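Side-chain contacts in type IV pilus biogenesis protein PilB (Streptococcus sanguinis, PDB 7B7P), which serves as a minor pilin of type IV pili with a direct role in adhesion, carrying a metal-binding von Willebrand factor A-like module: residues V217-S222 with L281-I286; A223-Q228 with G265-Q270. One frame throughout, in Å; residues are numbered along the deposited sequence.

Contact 1 (V217-S222 with L281-I286); sequences VGFSTS and LLTDGI
With CG of Phe219 set between its backbone N and carbonyl carbon (chi1 73°), the benzyl group reaches from strand 217-219 across to strand 281-283. Thr283 meets it with its beta carbon: CZ of Phe219 lies 4.2 Å from CB of Thr283, which sits at the ring edge, near the ring plane. Obliquely to the same ring, CE2 of Phe219 is 3.8 Å from the carbonyl O of Leu282 and 4.4 Å from CG of Leu281, the latter an apolar contact.

The two strands are parallel neighbours of a common partner, strand 162-169, in the central sheet of a von Willebrand factor A-like domain. With that strand between them, the axes of 217-219 and 281-283 come no closer than 9.2 Å, at 28° to each other, and the side chain reaches past the middle strand, touching Val167 and Asp169. In Thr283, OG1 stands anti to the backbone N (chi1 -177°) and hydrogen-bonds to OD2 of Asp169, which also accepts the backbone N-H of Asp284. Asp284 and Ser173 bind magnesium in a structure of this protein, at the MIDAS, the metal-ion-dependent adhesion site; here OD2 of Asp284 is hydrogen-bonded to OG of Ser173 and salt-bridged to Arg191.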
loop_
_atom_site.group_PDB
_atom_site.type_symbol
_atom_site.label_atom_id
_atom_site.label_comp_id
_atom_site.label_asym_id
_atom_site.label_seq_id
_atom_site.Cartn_x
_atom_site.Cartn_y
_atom_site.Cartn_z
ATOM N N VAL A 217 -8.865 -4.229 -15.438
ATOM C CA VAL A 217 -10.232 -4.736 -15.416
ATOM C C VAL A 217 -11.176 -3.547 -15.531
ATOM O O VAL A 217 -11.023 -2.549 -14.814
ATOM C CB VAL A 217 -10.535 -5.539 -14.131
ATOM C CG1 VAL A 217 -12.046 -5.881 -14.020
ATOM C CG2 VAL A 217 -9.683 -6.796 -14.048
ATOM N N GLY A 218 -12.146 -3.654 -16.422
ATOM C CA GLY A 218 -13.237 -2.707 -16.488
ATOM C C GLY A 218 -14.488 -3.345 -15.912
ATOM O O GLY A 218 -14.642 -4.559 -15.921
ATOM N N PHE A 219 -15.389 -2.520 -15.406
ATOM C CA PHE A 219 -16.654 -3.060 -14.943
ATOM C C PHE A 219 -17.709 -1.993 -15.111
ATOM O O PHE A 219 -17.444 -0.803 -14.933
ATOM C CB PHE A 219 -16.605 -3.540 -13.472
ATOM C CG PHE A 219 -16.563 -2.419 -12.450
ATOM C CD1 PHE A 219 -17.737 -1.886 -11.938
ATOM C CD2 PHE A 219 -15.340 -1.926 -11.987
ATOM C CE1 PHE A 219 -17.708 -0.860 -11.004
ATOM C CE2 PHE A 219 -15.291 -0.907 -11.037
ATOM C CZ PHE A 219 -16.476 -0.375 -10.545
ATOM N N SER A 220 -18.900 -2.437 -15.469
ATOM C CA SER A 220 -20.068 -1.591 -15.409
ATOM C C SER A 220 -21.230 -2.478 -15.012
ATOM O O SER A 220 -21.314 -2.905 -13.855
ATOM C CB SER A 220 -20.311 -0.882 -16.744
ATOM O OG SER A 220 -20.449 -1.820 -17.796
ATOM N N THR A 221 -22.149 -2.730 -15.944
ATOM C CA THR A 221 -23.196 -3.710 -15.693
ATOM C C THR A 221 -22.587 -5.046 -15.273
ATOM O O THR A 221 -23.110 -5.739 -14.392
ATOM C CB THR A 221 -24.065 -3.850 -16.939
ATOM O OG1 THR A 221 -24.742 -2.605 -17.172
ATOM C CG2 THR A 221 -25.115 -4.961 -16.762
ATOM N N SER A 222 -21.453 -5.389 -15.859
ATOM C CA SER A 222 -20.686 -6.542 -15.442
ATOM C C SER A 222 -19.243 -6.275 -15.854
ATOM O O SER A 222 -18.941 -5.272 -16.501
ATOM C CB SER A 222 -21.276 -7.829 -16.036
ATOM O OG SER A 222 -20.834 -8.011 -17.359
ATOM N N LEU A 281 -9.298 0.165 -7.145
ATOM C CA LEU A 281 -10.654 0.156 -7.655
ATOM C C LEU A 281 -11.137 1.592 -7.734
ATOM O O LEU A 281 -11.093 2.310 -6.739
ATOM C CB LEU A 281 -11.561 -0.672 -6.745
ATOM C CG LEU A 281 -12.930 -0.960 -7.353
ATOM C CD1 LEU A 281 -13.436 -2.294 -6.847
ATOM C CD2 LEU A 281 -13.889 0.135 -6.983
ATOM N N LEU A 282 -11.616 1.994 -8.903
ATOM C CA LEU A 282 -12.107 3.343 -9.129
ATOM C C LEU A 282 -13.582 3.273 -9.484
ATOM O O LEU A 282 -13.955 2.541 -10.395
ATOM C CB LEU A 282 -11.322 4.036 -10.252
ATOM C CG LEU A 282 -11.720 5.503 -10.376
ATOM C CD1 LEU A 282 -10.488 6.402 -10.627
ATOM C CD2 LEU A 282 -12.761 5.682 -11.462
ATOM N N THR A 283 -14.413 4.042 -8.789
ATOM C CA THR A 283 -15.830 4.079 -9.104
ATOM C C THR A 283 -16.344 5.505 -8.972
ATOM O O THR A 283 -15.815 6.303 -8.191
ATOM C CB THR A 283 -16.646 3.097 -8.211
ATOM O OG1 THR A 283 -18.025 3.119 -8.597
ATOM C CG2 THR A 283 -16.531 3.433 -6.749
ATOM N N ASP A 284 -17.376 5.817 -9.763
ATOM C CA ASP A 284 -17.945 7.157 -9.840
ATOM C C ASP A 284 -19.434 7.179 -9.513
ATOM O O ASP A 284 -20.114 8.160 -9.826
ATOM C CB ASP A 284 -17.710 7.755 -11.232
ATOM C CG ASP A 284 -18.769 7.306 -12.262
ATOM O OD1 ASP A 284 -19.237 6.151 -12.170
ATOM O OD2 ASP A 284 -19.131 8.104 -13.164
ATOM N N GLY A 285 -19.967 6.124 -8.903
ATOM C CA GLY A 285 -21.406 6.076 -8.724
ATOM C C GLY A 285 -21.818 5.158 -7.595
ATOM O O GLY A 285 -21.038 4.352 -7.082
ATOM N N ILE A 286 -23.073 5.300 -7.212
ATOM C CA ILE A 286 -23.629 4.430 -6.182
ATOM C C ILE A 286 -23.707 3.001 -6.715
ATOM O O ILE A 286 -24.224 2.781 -7.831
ATOM C CB ILE A 286 -25.002 4.916 -5.768
ATOM C CG1 ILE A 286 -24.984 6.396 -5.368
ATOM C CG2 ILE A 286 -25.552 4.007 -4.665
ATOM C CD1 ILE A 286 -26.418 6.970 -5.371
#

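Contact 2 (A223-Q228 with G265-Q270)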
loop_
_atom_site.group_PDB
_atom_site.type_symbol
_atom_site.label_atom_id
_atom_site.label_comp_id
_atom_site.label_asym_id
_atom_site.label_seq_id
_atom_site.Cartn_x
_atom_site.Cartn_y
_atom_site.Cartn_z
ATOM N N ALA A 223 -18.348 -7.161 -15.451
ATOM C CA ALA A 223 -16.923 -6.893 -15.564
ATOM C C ALA A 223 -16.361 -7.496 -16.849
ATOM O O ALA A 223 -16.918 -8.433 -17.422
ATOM C CB ALA A 223 -16.166 -7.438 -14.335
ATOM N N LYS A 224 -15.230 -6.942 -17.283
ATOM C CA LYS A 224 -14.523 -7.383 -18.476
ATOM C C LYS A 224 -13.027 -7.155 -18.270
ATOM O O LYS A 224 -12.619 -6.165 -17.651
ATOM C CB LYS A 224 -15.022 -6.637 -19.725
ATOM C CG LYS A 224 -14.166 -6.861 -20.969
ATOM C CD LYS A 224 -14.118 -5.642 -21.918
ATOM C CE LYS A 224 -13.726 -6.094 -23.346
ATOM N NZ LYS A 224 -13.651 -4.977 -24.326
ATOM N N TYR A 225 -12.214 -8.078 -18.776
ATOM C CA TYR A 225 -10.779 -7.862 -18.816
ATOM C C TYR A 225 -10.453 -6.964 -20.009
ATOM O O TYR A 225 -10.708 -7.335 -21.153
ATOM C CB TYR A 225 -10.046 -9.200 -18.917
ATOM C CG TYR A 225 -10.005 -9.994 -17.633
ATOM C CD1 TYR A 225 -9.278 -9.545 -16.538
ATOM C CD2 TYR A 225 -10.684 -11.204 -17.521
ATOM C CE1 TYR A 225 -9.241 -10.274 -15.358
ATOM C CE2 TYR A 225 -10.646 -11.940 -16.354
ATOM C CZ TYR A 225 -9.932 -11.474 -15.277
ATOM O OH TYR A 225 -9.920 -12.206 -14.113
ATOM N N ILE A 226 -9.937 -5.767 -19.745
ATOM C CA ILE A 226 -9.423 -4.945 -20.836
ATOM C C ILE A 226 -8.056 -5.455 -21.244
ATOM O O ILE A 226 -7.747 -5.573 -22.429
ATOM C CB ILE A 226 -9.373 -3.459 -20.443
ATOM C CG1 ILE A 226 -10.585 -3.066 -19.592
ATOM C CG2 ILE A 226 -9.311 -2.575 -21.688
ATOM C CD1 ILE A 226 -11.895 -3.094 -20.345
ATOM N N GLN A 227 -7.224 -5.770 -20.268
ATOM C CA GLN A 227 -6.012 -6.548 -20.469
ATOM C C GLN A 227 -6.002 -7.571 -19.347
ATOM O O GLN A 227 -5.829 -7.207 -18.180
ATOM C CB GLN A 227 -4.753 -5.682 -20.439
ATOM C CG GLN A 227 -3.465 -6.494 -20.497
ATOM C CD GLN A 227 -2.222 -5.628 -20.490
ATOM O OE1 GLN A 227 -1.400 -5.715 -19.582
ATOM N NE2 GLN A 227 -2.080 -4.782 -21.505
ATOM N N GLN A 228 -6.206 -8.844 -19.698
ATOM C CA GLN A 228 -6.345 -9.867 -18.677
ATOM C C GLN A 228 -5.000 -10.245 -18.073
ATOM O O GLN A 228 -4.883 -10.384 -16.851
ATOM C CB GLN A 228 -7.046 -11.098 -19.255
ATOM C CG GLN A 228 -6.910 -12.323 -18.386
ATOM C CD GLN A 228 -7.961 -13.381 -18.685
ATOM O OE1 GLN A 228 -8.429 -13.503 -19.815
ATOM N NE2 GLN A 228 -8.332 -14.151 -17.669
ATOM N N GLY A 265 -10.717 -8.740 -10.770
ATOM C CA GLY A 265 -9.442 -8.282 -10.253
ATOM C C GLY A 265 -8.781 -9.285 -9.341
ATOM O O GLY A 265 -7.622 -9.651 -9.541
ATOM N N MET A 266 -9.518 -9.771 -8.338
ATOM C CA MET A 266 -8.890 -10.617 -7.323
ATOM C C MET A 266 -8.505 -11.991 -7.870
ATOM O O MET A 266 -7.466 -12.544 -7.477
ATOM C CB MET A 266 -9.806 -10.771 -6.105
ATOM C CG MET A 266 -10.016 -9.471 -5.339
ATOM S SD MET A 266 -10.852 -9.738 -3.777
ATOM C CE MET A 266 -10.341 -8.264 -2.852
ATOM N N ILE A 267 -9.332 -12.590 -8.733
ATOM C CA ILE A 267 -8.944 -13.919 -9.204
ATOM C C ILE A 267 -7.736 -13.824 -10.123
ATOM O O ILE A 267 -6.832 -14.663 -10.054
ATOM C CB ILE A 267 -10.108 -14.686 -9.868
ATOM C CG1 ILE A 267 -9.678 -16.140 -10.105
ATOM C CG2 ILE A 267 -10.516 -14.096 -11.179
ATOM C CD1 ILE A 267 -10.841 -17.113 -10.293
ATOM N N SER A 268 -7.662 -12.783 -10.961
ATOM C CA SER A 268 -6.452 -12.615 -11.773
ATOM C C SER A 268 -5.220 -12.376 -10.899
ATOM O O SER A 268 -4.124 -12.819 -11.242
ATOM C CB SER A 268 -6.632 -11.485 -12.786
ATOM O OG SER A 268 -6.612 -10.210 -12.173
ATOM N N LEU A 269 -5.385 -11.734 -9.743
ATOM C CA LEU A 269 -4.258 -11.559 -8.831
ATOM C C LEU A 269 -3.859 -12.882 -8.175
ATOM O O LEU A 269 -2.671 -13.120 -7.900
ATOM C CB LEU A 269 -4.607 -10.520 -7.762
ATOM C CG LEU A 269 -4.519 -9.037 -8.115
ATOM C CD1 LEU A 269 -4.998 -8.241 -6.903
ATOM C CD2 LEU A 269 -3.082 -8.623 -8.510
ATOM N N GLN A 270 -4.835 -13.751 -7.902
ATOM C CA GLN A 270 -4.506 -15.038 -7.305
ATOM C C GLN A 270 -3.563 -15.848 -8.190
ATOM O O GLN A 270 -2.740 -16.616 -7.681
ATOM C CB GLN A 270 -5.778 -15.837 -7.018
ATOM C CG GLN A 270 -6.625 -15.324 -5.864
ATOM C CD GLN A 270 -5.871 -15.206 -4.545
ATOM O OE1 GLN A 270 -6.236 -14.391 -3.689
ATOM N NE2 GLN A 270 -4.853 -16.037 -4.353
#
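Tyr225 extends from strand 223-225, at an edge of the central sheet of the von Willebrand factor A-like domain, to helix 258-270, which packs against a face of that sheet. Just beyond the tyrosine comes a classic beta bulge, Ile226 and Gln227 both facing Leu216.

Van der Waals contact is made by the phenol end. The hydroxyl OH of Tyr225 lies 3.5 Å from CG2 of Ile267 and 3.6 Å from CB of Ser268, while CE1 of the ring is 3.9 Å from that same CB. The side chains of Tyr225 and Ile267 cross at about a right angle. Gln228 covers one face of the phenol ring, its CG 3.9 Å above the ring plane, over its centre.

Polar bonds hold the same groups. Tyr225 OH is hydrogen-bonded to the carbonyl O of Tyr264, one turn back from Ser268, and the two rings meet with their planes at about 45°. Ser268 OG is hydrogen-bonded to Asn215 ND2 of strand 212-219. Set between the backbone N and carbonyl carbon (chi1 73°), this hydroxyl turns back on its own helix: OG donates to Gly265 O at 2.9 Å, tilted 34° from the carbonyl plane, and this oxygen also accepts the backbone N-H of Leu269.

In the fold
Contact 2 is nested along the chain inside the loop closed by contact 1, and their centres lie about 13 Å apart. Both draw on the same sheet: strand 212-219 supplies contact 1 and pairs antiparallel with strand 223-228 of contact 2, where Gly218 O and Lys224 N, 2.8 Å apart, probably form a hydrogen bond. Helix 258-270 then leads along the chain to strand 276-283. Contact 1 is wholly buried, joins strand to strand, and adjoins the metal site. Contact 2 is partly buried, joins strand to helix, and lies away from that site. An aromatic side chain carries each, but the phenylalanine ring makes van der Waals contact with side-chain carbons and a backbone carbonyl oxygen, whereas tyrosine adds a hydroxyl hydrogen-bonded to a helix carbonyl.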